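Local coordinates for protein putative prolyl-tRNA synthetase (Leishmania major, PDB 5XIL) that probably catalyses the ATP-dependent joining of L-proline to tRNA(Pro), releasing AMP and diphosphate, as a class II aminoacyl-tRNA synthetase, at residues Thr148-Thr153 against Arg267-Met272; Leu190-Val195 against Val214-Glu219. All coordinates share one frame; numbering follows the deposited sequence.

Contact 1. Residues Thr148-Thr153 against Arg267-Met272; sequences TPFIRT and RVIGVM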
ATOM      1  N   THR A 148       2.473  22.562 -10.827  1.00 44.66           N
ATOM      2  CA  THR A 148       2.903  21.654 -11.938  1.00 38.25           C
ATOM      3  C   THR A 148       2.554  20.187 -11.552  1.00 29.50           C
ATOM      4  O   THR A 148       3.045  19.692 -10.544  1.00 21.68           O
ATOM      5  CB  THR A 148       4.423  21.731 -12.222  1.00 39.78           C
ATOM      6  OG1 THR A 148       4.876  23.095 -12.324  1.00 45.75           O
ATOM      7  CG2 THR A 148       4.733  21.016 -13.525  1.00 40.08           C
ATOM      8  N   PRO A 149       1.649  19.533 -12.287  1.00 24.73           N
ATOM      9  CA  PRO A 149       1.331  18.149 -11.870  1.00 25.22           C
ATOM     10  C   PRO A 149       2.576  17.305 -11.624  1.00 18.66           C
ATOM     11  O   PRO A 149       3.600  17.421 -12.344  1.00 18.99           O
ATOM     12  CB  PRO A 149       0.539  17.591 -13.039  1.00 28.18           C
ATOM     13  CG  PRO A 149      -0.025  18.831 -13.753  1.00 29.00           C
ATOM     14  CD  PRO A 149       1.048  19.876 -13.592  1.00 30.13           C
ATOM     15  N   PHE A 150       2.533  16.579 -10.511  1.00 20.84           N
ATOM     16  CA  PHE A 150       3.620  15.728 -10.010  1.00 20.42           C
ATOM     17  C   PHE A 150       4.900  16.421  -9.717  1.00 25.85           C
ATOM     18  O   PHE A 150       5.918  15.721  -9.590  1.00 41.25           O
ATOM     19  CB  PHE A 150       4.015  14.643 -11.017  1.00 18.94           C
ATOM     20  CG  PHE A 150       2.898  13.788 -11.467  1.00 18.36           C
ATOM     21  CD1 PHE A 150       2.157  13.108 -10.553  1.00 21.58           C
ATOM     22  CD2 PHE A 150       2.611  13.657 -12.775  1.00 20.28           C
ATOM     23  CE1 PHE A 150       1.133  12.256 -10.928  1.00 22.48           C
ATOM     24  CE2 PHE A 150       1.583  12.827 -13.189  1.00 22.11           C
ATOM     25  CZ  PHE A 150       0.825  12.117 -12.235  1.00 20.31           C
ATOM     26  N   ILE A 151       4.962  17.730  -9.799  1.00 23.90           N
ATOM     27  CA  ILE A 151       6.185  18.405  -9.439  1.00 29.58           C
ATOM     28  C   ILE A 151       5.903  19.205  -8.187  1.00 31.78           C
ATOM     29  O   ILE A 151       6.468  18.874  -7.114  1.00 33.26           O
ATOM     30  CB  ILE A 151       6.756  19.257 -10.566  1.00 31.62           C
ATOM     31  CG1 ILE A 151       7.201  18.329 -11.716  1.00 29.32           C
ATOM     32  CG2 ILE A 151       7.979  20.013 -10.043  1.00 35.59           C
ATOM     33  CD1 ILE A 151       8.324  17.340 -11.331  1.00 31.75           C
ATOM     34  N   ARG A 152       4.991  20.156  -8.314  1.00 35.21           N
ATOM     35  CA  ARG A 152       4.550  21.029  -7.195  1.00 39.98           C
ATOM     36  C   ARG A 152       3.058  21.208  -7.278  1.00 32.98           C
ATOM     37  O   ARG A 152       2.541  21.855  -8.179  1.00 31.32           O
ATOM     38  CB  ARG A 152       5.161  22.420  -7.315  1.00 47.07           C
ATOM     39  CG  ARG A 152       5.566  23.058  -5.984  1.00 54.38           C
ATOM     40  CD  ARG A 152       7.080  23.166  -5.938  1.00 61.19           C
ATOM     41  NE  ARG A 152       7.516  23.739  -7.218  1.00 72.23           N
ATOM     42  CZ  ARG A 152       8.667  23.493  -7.838  1.00 72.23           C
ATOM     43  NH1 ARG A 152       9.563  22.679  -7.292  1.00 79.13           N
ATOM     44  NH2 ARG A 152       8.920  24.086  -9.006  1.00 73.78           N
ATOM     45  N   THR A 153       2.353  20.614  -6.336  1.00 33.84           N
ATOM     46  CA  THR A 153       0.899  20.605  -6.395  1.00 34.75           C
ATOM     47  C   THR A 153       0.376  20.834  -5.031  1.00 32.88           C
ATOM     48  O   THR A 153       1.108  20.629  -4.040  1.00 27.61           O
ATOM     49  CB  THR A 153       0.362  19.259  -6.923  1.00 37.29           C
ATOM     50  OG1 THR A 153       0.649  18.221  -5.968  1.00 37.55           O
ATOM     51  CG2 THR A 153       1.057  18.930  -8.174  1.00 38.42           C
ATOM     52  N   ARG A 267       6.303  13.434  -6.493  1.00 13.26           N
ATOM     53  CA  ARG A 267       7.265  14.119  -7.303  1.00 14.08           C
ATOM     54  C   ARG A 267       8.157  13.145  -8.124  1.00 13.49           C
ATOM     55  O   ARG A 267       8.620  13.496  -9.233  1.00 11.71           O
ATOM     56  CB  ARG A 267       8.146  15.061  -6.481  1.00 16.78           C
ATOM     57  CG  ARG A 267       9.397  15.483  -7.237  1.00 20.75           C
ATOM     58  CD  ARG A 267      10.264  16.376  -6.445  1.00 25.10           C
ATOM     59  NE  ARG A 267       9.564  17.637  -6.383  1.00 30.32           N
ATOM     60  CZ  ARG A 267      10.099  18.731  -5.912  1.00 31.77           C
ATOM     61  NH1 ARG A 267      11.337  18.699  -5.469  1.00 31.10           N
ATOM     62  NH2 ARG A 267       9.377  19.843  -5.903  1.00 35.22           N
ATOM     63  N   VAL A 268       8.408  11.913  -7.581  1.00 11.30           N
ATOM     64  CA  VAL A 268       9.218  11.002  -8.338  1.00 11.40           C
ATOM     65  C   VAL A 268       8.617  10.759  -9.723  1.00 11.78           C
ATOM     66  O   VAL A 268       9.379  10.493 -10.691  1.00 11.62           O
ATOM     67  CB  VAL A 268       9.489   9.644  -7.611  1.00 11.51           C
ATOM     68  CG1 VAL A 268      10.115   9.809  -6.238  1.00 10.86           C
ATOM     69  CG2 VAL A 268       8.226   8.863  -7.497  1.00 12.25           C
ATOM     70  N   ILE A 269       7.301  10.799  -9.846  1.00 12.23           N
ATOM     71  CA  ILE A 269       6.667  10.500 -11.108  1.00 11.91           C
ATOM     72  C   ILE A 269       6.972  11.644 -12.111  1.00 12.96           C
ATOM     73  O   ILE A 269       7.255  11.408 -13.270  1.00 10.98           O
ATOM     74  CB  ILE A 269       5.120  10.313 -10.959  1.00 12.24           C
ATOM     75  CG1 ILE A 269       4.821   9.121  -9.998  1.00 11.52           C
ATOM     76  CG2 ILE A 269       4.452  10.200 -12.319  1.00 13.01           C
ATOM     77  CD1 ILE A 269       3.390   8.988  -9.680  1.00 11.89           C
ATOM     78  N   GLY A 270       6.828  12.882 -11.657  1.00 12.29           N
ATOM     79  CA  GLY A 270       7.140  14.031 -12.513  1.00 13.82           C
ATOM     80  C   GLY A 270       8.610  14.016 -12.974  1.00 11.79           C
ATOM     81  O   GLY A 270       8.903  14.290 -14.135  1.00 13.02           O
ATOM     82  N   VAL A 271       9.537  13.713 -12.085  1.00 11.34           N
ATOM     83  CA  VAL A 271      10.948  13.619 -12.433  1.00 10.75           C
ATOM     84  C   VAL A 271      11.156  12.575 -13.542  1.00 10.94           C
ATOM     85  O   VAL A 271      11.807  12.813 -14.544  1.00 11.12           O
ATOM     86  CB  VAL A 271      11.831  13.295 -11.216  1.00 11.16           C
ATOM     87  CG1 VAL A 271      13.279  13.014 -11.598  1.00 12.31           C
ATOM     88  CG2 VAL A 271      11.840  14.470 -10.204  1.00 12.29           C
ATOM     89  N   MET A 272      10.554  11.439 -13.330  1.00 11.06           N
ATOM     90  CA  MET A 272      10.614  10.315 -14.287  1.00 10.51           C
ATOM     91  C   MET A 272      10.156  10.711 -15.684  1.00  9.91           C
ATOM     92  O   MET A 272      10.851  10.431 -16.654  1.00 10.21           O
ATOM     93  CB  MET A 272       9.824   9.132 -13.709  1.00 10.92           C
ATOM     94  CG  MET A 272       9.819   7.915 -14.637  1.00 13.65           C
ATOM     95  SD  MET A 272       8.530   6.744 -14.147  1.00 16.26           S
ATOM     96  CE  MET A 272       7.041   7.516 -14.530  1.00 13.81           C
TER

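Contact 2. Residues Leu190-Val195 against Val214-Glu219; sequences LAVPVV and VETFIE. With MG (magnesium ion), chain F.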
ATOM      1  N   LEU A 190      13.074   3.680 -11.417  1.00 10.74           N
ATOM      2  CA  LEU A 190      12.667   4.655 -12.373  1.00 10.36           C
ATOM      3  C   LEU A 190      13.725   4.965 -13.454  1.00  9.34           C
ATOM      4  O   LEU A 190      13.496   5.806 -14.277  1.00  9.21           O
ATOM      5  CB  LEU A 190      12.289   5.955 -11.619  1.00 11.66           C
ATOM      6  CG  LEU A 190      11.286   5.830 -10.490  1.00 11.73           C
ATOM      7  CD1 LEU A 190      11.016   7.213  -9.873  1.00 13.04           C
ATOM      8  CD2 LEU A 190      10.018   5.122 -10.900  1.00 12.15           C
ATOM      9  N   ALA A 191      14.893   4.334 -13.327  1.00  9.51           N
ATOM     10  CA  ALA A 191      16.034   4.458 -14.235  1.00 10.10           C
ATOM     11  C   ALA A 191      16.525   5.920 -14.312  1.00 11.00           C
ATOM     12  O   ALA A 191      16.982   6.418 -15.349  1.00 10.42           O
ATOM     13  CB  ALA A 191      15.710   3.868 -15.617  1.00 10.15           C
ATOM     14  N   VAL A 192      16.359   6.626 -13.175  1.00 10.86           N
ATOM     15  CA  VAL A 192      16.758   8.041 -13.084  1.00 10.42           C
ATOM     16  C   VAL A 192      18.035   8.122 -12.259  1.00 10.36           C
ATOM     17  O   VAL A 192      18.055   7.654 -11.155  1.00  9.17           O
ATOM     18  CB  VAL A 192      15.642   8.860 -12.353  1.00 11.02           C
ATOM     19  CG1 VAL A 192      16.155  10.269 -12.028  1.00 11.92           C
ATOM     20  CG2 VAL A 192      14.371   8.909 -13.201  1.00 11.40           C
ATOM     21  N   PRO A 193      19.070   8.818 -12.753  1.00 10.87           N
ATOM     22  CA  PRO A 193      20.250   8.938 -11.975  1.00 10.70           C
ATOM     23  C   PRO A 193      20.122  10.096 -10.972  1.00 11.22           C
ATOM     24  O   PRO A 193      19.405  11.052 -11.224  1.00 10.31           O
ATOM     25  CB  PRO A 193      21.316   9.260 -13.005  1.00 11.85           C
ATOM     26  CG  PRO A 193      20.595  10.064 -14.044  1.00 13.54           C
ATOM     27  CD  PRO A 193      19.224   9.384 -14.099  1.00 11.88           C
ATOM     28  N   VAL A 194      20.900  10.000  -9.914  1.00 10.95           N
ATOM     29  CA  VAL A 194      20.808  10.973  -8.853  1.00 11.40           C
ATOM     30  C   VAL A 194      22.204  11.363  -8.412  1.00 10.54           C
ATOM     31  O   VAL A 194      23.170  10.558  -8.584  1.00 11.73           O
ATOM     32  CB  VAL A 194      20.001  10.452  -7.636  1.00 10.94           C
ATOM     33  CG1 VAL A 194      18.627  10.065  -8.033  1.00 11.90           C
ATOM     34  CG2 VAL A 194      20.701   9.313  -6.912  1.00 13.21           C
ATOM     35  N   VAL A 195      22.292  12.509  -7.744  1.00 10.35           N
ATOM     36  CA  VAL A 195      23.485  12.886  -6.949  1.00 12.40           C
ATOM     37  C   VAL A 195      23.194  12.810  -5.451  1.00 11.65           C
ATOM     38  O   VAL A 195      22.410  13.592  -4.951  1.00 10.94           O
ATOM     39  CB  VAL A 195      24.015  14.317  -7.337  1.00 12.66           C
ATOM     40  CG1 VAL A 195      25.191  14.719  -6.454  1.00 12.98           C
ATOM     41  CG2 VAL A 195      24.481  14.269  -8.783  1.00 15.08           C
ATOM     42  N   VAL A 214      18.931  13.460  -2.592  1.00 11.05           N
ATOM     43  CA  VAL A 214      19.231  12.896  -3.862  1.00 10.80           C
ATOM     44  C   VAL A 214      18.757  13.931  -4.891  1.00 11.51           C
ATOM     45  O   VAL A 214      17.591  14.275  -4.928  1.00 12.07           O
ATOM     46  CB  VAL A 214      18.612  11.490  -4.126  1.00 10.87           C
ATOM     47  CG1 VAL A 214      19.389  10.463  -3.353  1.00 11.46           C
ATOM     48  CG2 VAL A 214      17.184  11.444  -3.696  1.00 10.68           C
ATOM     49  N   GLU A 215      19.690  14.508  -5.609  1.00 10.83           N
ATOM     50  CA  GLU A 215      19.380  15.617  -6.491  1.00 11.14           C
ATOM     51  C   GLU A 215      19.332  15.059  -7.921  1.00 11.20           C
ATOM     52  O   GLU A 215      20.205  14.225  -8.296  1.00 10.65           O
ATOM     53  CB  GLU A 215      20.453  16.650  -6.368  1.00 12.40           C
ATOM     54  CG  GLU A 215      20.473  17.264  -4.968  1.00 13.52           C
ATOM     55  CD  GLU A 215      19.304  18.192  -4.755  1.00 15.10           C
ATOM     56  OE1 GLU A 215      18.805  18.831  -5.732  1.00 14.69           O
ATOM     57  OE2 GLU A 215      18.830  18.243  -3.630  1.00 17.92           O
ATOM     58  N   THR A 216      18.347  15.504  -8.686  1.00 11.01           N
ATOM     59  CA  THR A 216      18.120  15.042 -10.047  1.00 12.25           C
ATOM     60  C   THR A 216      18.290  16.220 -11.013  1.00 14.26           C
ATOM     61  O   THR A 216      18.306  17.413 -10.581  1.00 14.01           O
ATOM     62  CB  THR A 216      16.725  14.420 -10.199  1.00 14.03           C
ATOM     63  OG1 THR A 216      15.748  15.431 -10.077  1.00 14.04           O
ATOM     64  CG2 THR A 216      16.460  13.364  -9.109  1.00 14.25           C
ATOM     65  N   PHE A 217      18.386  15.928 -12.316  1.00 12.79           N
ATOM     66  CA  PHE A 217      18.668  16.943 -13.312  1.00 11.75           C
ATOM     67  C   PHE A 217      17.649  16.883 -14.415  1.00 12.66           C
ATOM     68  O   PHE A 217      17.394  15.770 -14.988  1.00 11.23           O
ATOM     69  CB  PHE A 217      20.077  16.764 -13.850  1.00 12.15           C
ATOM     70  CG  PHE A 217      20.372  17.615 -15.051  1.00 12.09           C
ATOM     71  CD1 PHE A 217      20.426  18.975 -14.931  1.00 11.17           C
ATOM     72  CD2 PHE A 217      20.563  17.063 -16.323  1.00 12.97           C
ATOM     73  CE1 PHE A 217      20.712  19.775 -16.019  1.00 12.02           C
ATOM     74  CE2 PHE A 217      20.877  17.856 -17.400  1.00 13.34           C
ATOM     75  CZ  PHE A 217      20.936  19.230 -17.228  1.00 13.69           C
ATOM     76  N   ILE A 218      17.076  18.035 -14.697  1.00 10.61           N
ATOM     77  CA  ILE A 218      16.082  18.211 -15.779  1.00 11.90           C
ATOM     78  C   ILE A 218      16.722  18.890 -16.961  1.00 12.98           C
ATOM     79  O   ILE A 218      16.795  20.160 -17.089  1.00 13.52           O
ATOM     80  CB  ILE A 218      14.844  18.950 -15.293  1.00 11.83           C
ATOM     81  CG1 ILE A 218      14.339  18.456 -13.970  1.00 12.80           C
ATOM     82  CG2 ILE A 218      13.702  18.927 -16.333  1.00 11.64           C
ATOM     83  CD1 ILE A 218      13.922  17.038 -13.904  1.00 13.24           C
ATOM     84  N   GLU A 219      17.161  18.056 -17.901  1.00 13.13           N
ATOM     85  CA  GLU A 219      17.972  18.505 -19.008  1.00 15.24           C
ATOM     86  C   GLU A 219      17.294  19.526 -19.890  1.00 15.36           C
ATOM     87  O   GLU A 219      17.954  20.410 -20.411  1.00 15.32           O
ATOM     88  CB  GLU A 219      18.397  17.290 -19.870  1.00 18.07           C
ATOM     89  CG  GLU A 219      19.632  17.612 -20.748  1.00 21.46           C
ATOM     90  CD  GLU A 219      19.303  17.927 -22.185  1.00 27.80           C
ATOM     91  OE1 GLU A 219      18.364  17.252 -22.674  1.00 29.85           O
ATOM     92  OE2 GLU A 219      20.050  18.760 -22.830  1.00 26.60           O
TER
HETATM   93 MG    MG F1005      21.703  20.237 -22.721  0.66 17.60          MG
HETATM   94  O   HOH W   1      18.783  13.083 -12.644  1.00 31.61           O
HETATM   95  O   HOH W   2      20.635  20.782 -20.853  1.00 15.76           O
HETATM   96  O   HOH W   3      23.251  21.796 -22.701  1.00 19.32           O
HETATM   97  O   HOH W   4      22.676  19.705 -24.407  1.00 29.44           O
HETATM   98  O   HOH W   5      20.389  21.311 -23.572  1.00 24.16           O

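Contact 1. Residues Thr148-Thr153 against Arg267-Met272
Phe150 meets the first turn of helix 267-276 with both its backbone and its ring. The CA atoms of Phe150 and Gly270 stand 4.6 Å apart, an approach allowed by the absence of a side chain on Gly270. Here the packing is tight. Phe150 O receives a nearly straight CA-H...O contact from Arg267 CA at 3.1 Å, while Phe150 CB rests 3.4 Å from Gly270 N. One face of the Phe150 ring is covered by Ile269: CG2 sits 3.8 Å from the centroid and 5° off the normal, a CH-pi contact. Ile151 leaves the backbone away from the helix, but its chain folds back at chi2 (-62°), and CD1 lands 3.7 Å from Gly270 CA. Ala42 and Val45 of helix 40-60 and Tyr17 of helix 13-23 add to this buried side.

The other side is polar and looser. Arg267 bends at chi3 and grips Ile151 O in its guanidinium plane: NH2 to O is 3.3 Å with an angle of 156°, and NE to O is a weak 3.4 Å bond. Its NH1 is taken by Gln226 O. The exposed Arg152 runs alongside, its guanidinium almost perpendicular to that of Arg267; NH1 of Arg152 and NH2 of Arg267 come within 3.2 Å as two donors without a hydrogen bond. Thr148 O accepts from both Ile151 N and Arg152 N, a classic beta bulge. A loop between antiparallel strands 131-139 and 156-165, set against the strand-helix unit 253-276, is consistent with motif 2 meeting motif 3 of a class II synthetase core.

Contact 2. Residues Leu190-Val195 against Val214-Glu219
An antiparallel strand pairing begins where Val195 faces Glu215, the hydrogen-bonded pair that joins strand 195-198 to strand 210-218. Val195 N donates to Glu215 O at 2.8 Å, and Glu215 N returns a bond to Val195 O at 2.9 Å. Both side chains turn to the same face of the sheet, where each touches Cys478 of neighbouring strand 475-480. Glu215 OE2 forms a salt bridge with Lys199 and a hydrogen bond with Thr213.

Flanking this pair, Val194 CB meets Val214 CB at 3.9 Å, with Tyr186 and Leu179 of helix 168-189 close by. Within the class II synthetase core, the chain leaving helix 168-189 turns at Ala191, which has positive phi, and comes alongside the strand at Val194 and Val195. Thr216 has OG1 between its backbone N and carbonyl carbon (chi1 69°), which sends CG2 to within 4.1 Å of Val194 CG1, while OG1 bonds to Cys225 O. Past the Val195-Glu215 pair, a water continues the link: it donates to Pro193 O at 2.6 Å and accepts from Phe217 N at 2.9 Å. Beyond the strand's end, Glu219 OE2 binds a magnesium ion at 2.2 Å, with four waters and His413 as the remaining ligands.

In the fold
Both contacts lie in the class II catalytic core, the centres of the two about 13 Å apart, and each is largely buried. Helix 267-276 connects them: it is one side of contact 1, where it receives the 148-153 loop, and it packs on contact 2, with Val268 CB 3.7 Å from Leu190 CD1 and Val271 CG1 4.0 Å from Val192 CG1. The chemistry differs with place. Contact 1 joins a loop to a helix through close backbone approach at Gly270, apolar side chains and an arginine-carbonyl hydrogen bond, and reaches the surface at Arg152. Contact 2 rests on paired backbone bonds and valine packing, its more open end being the hydrated magnesium ion at Glu219.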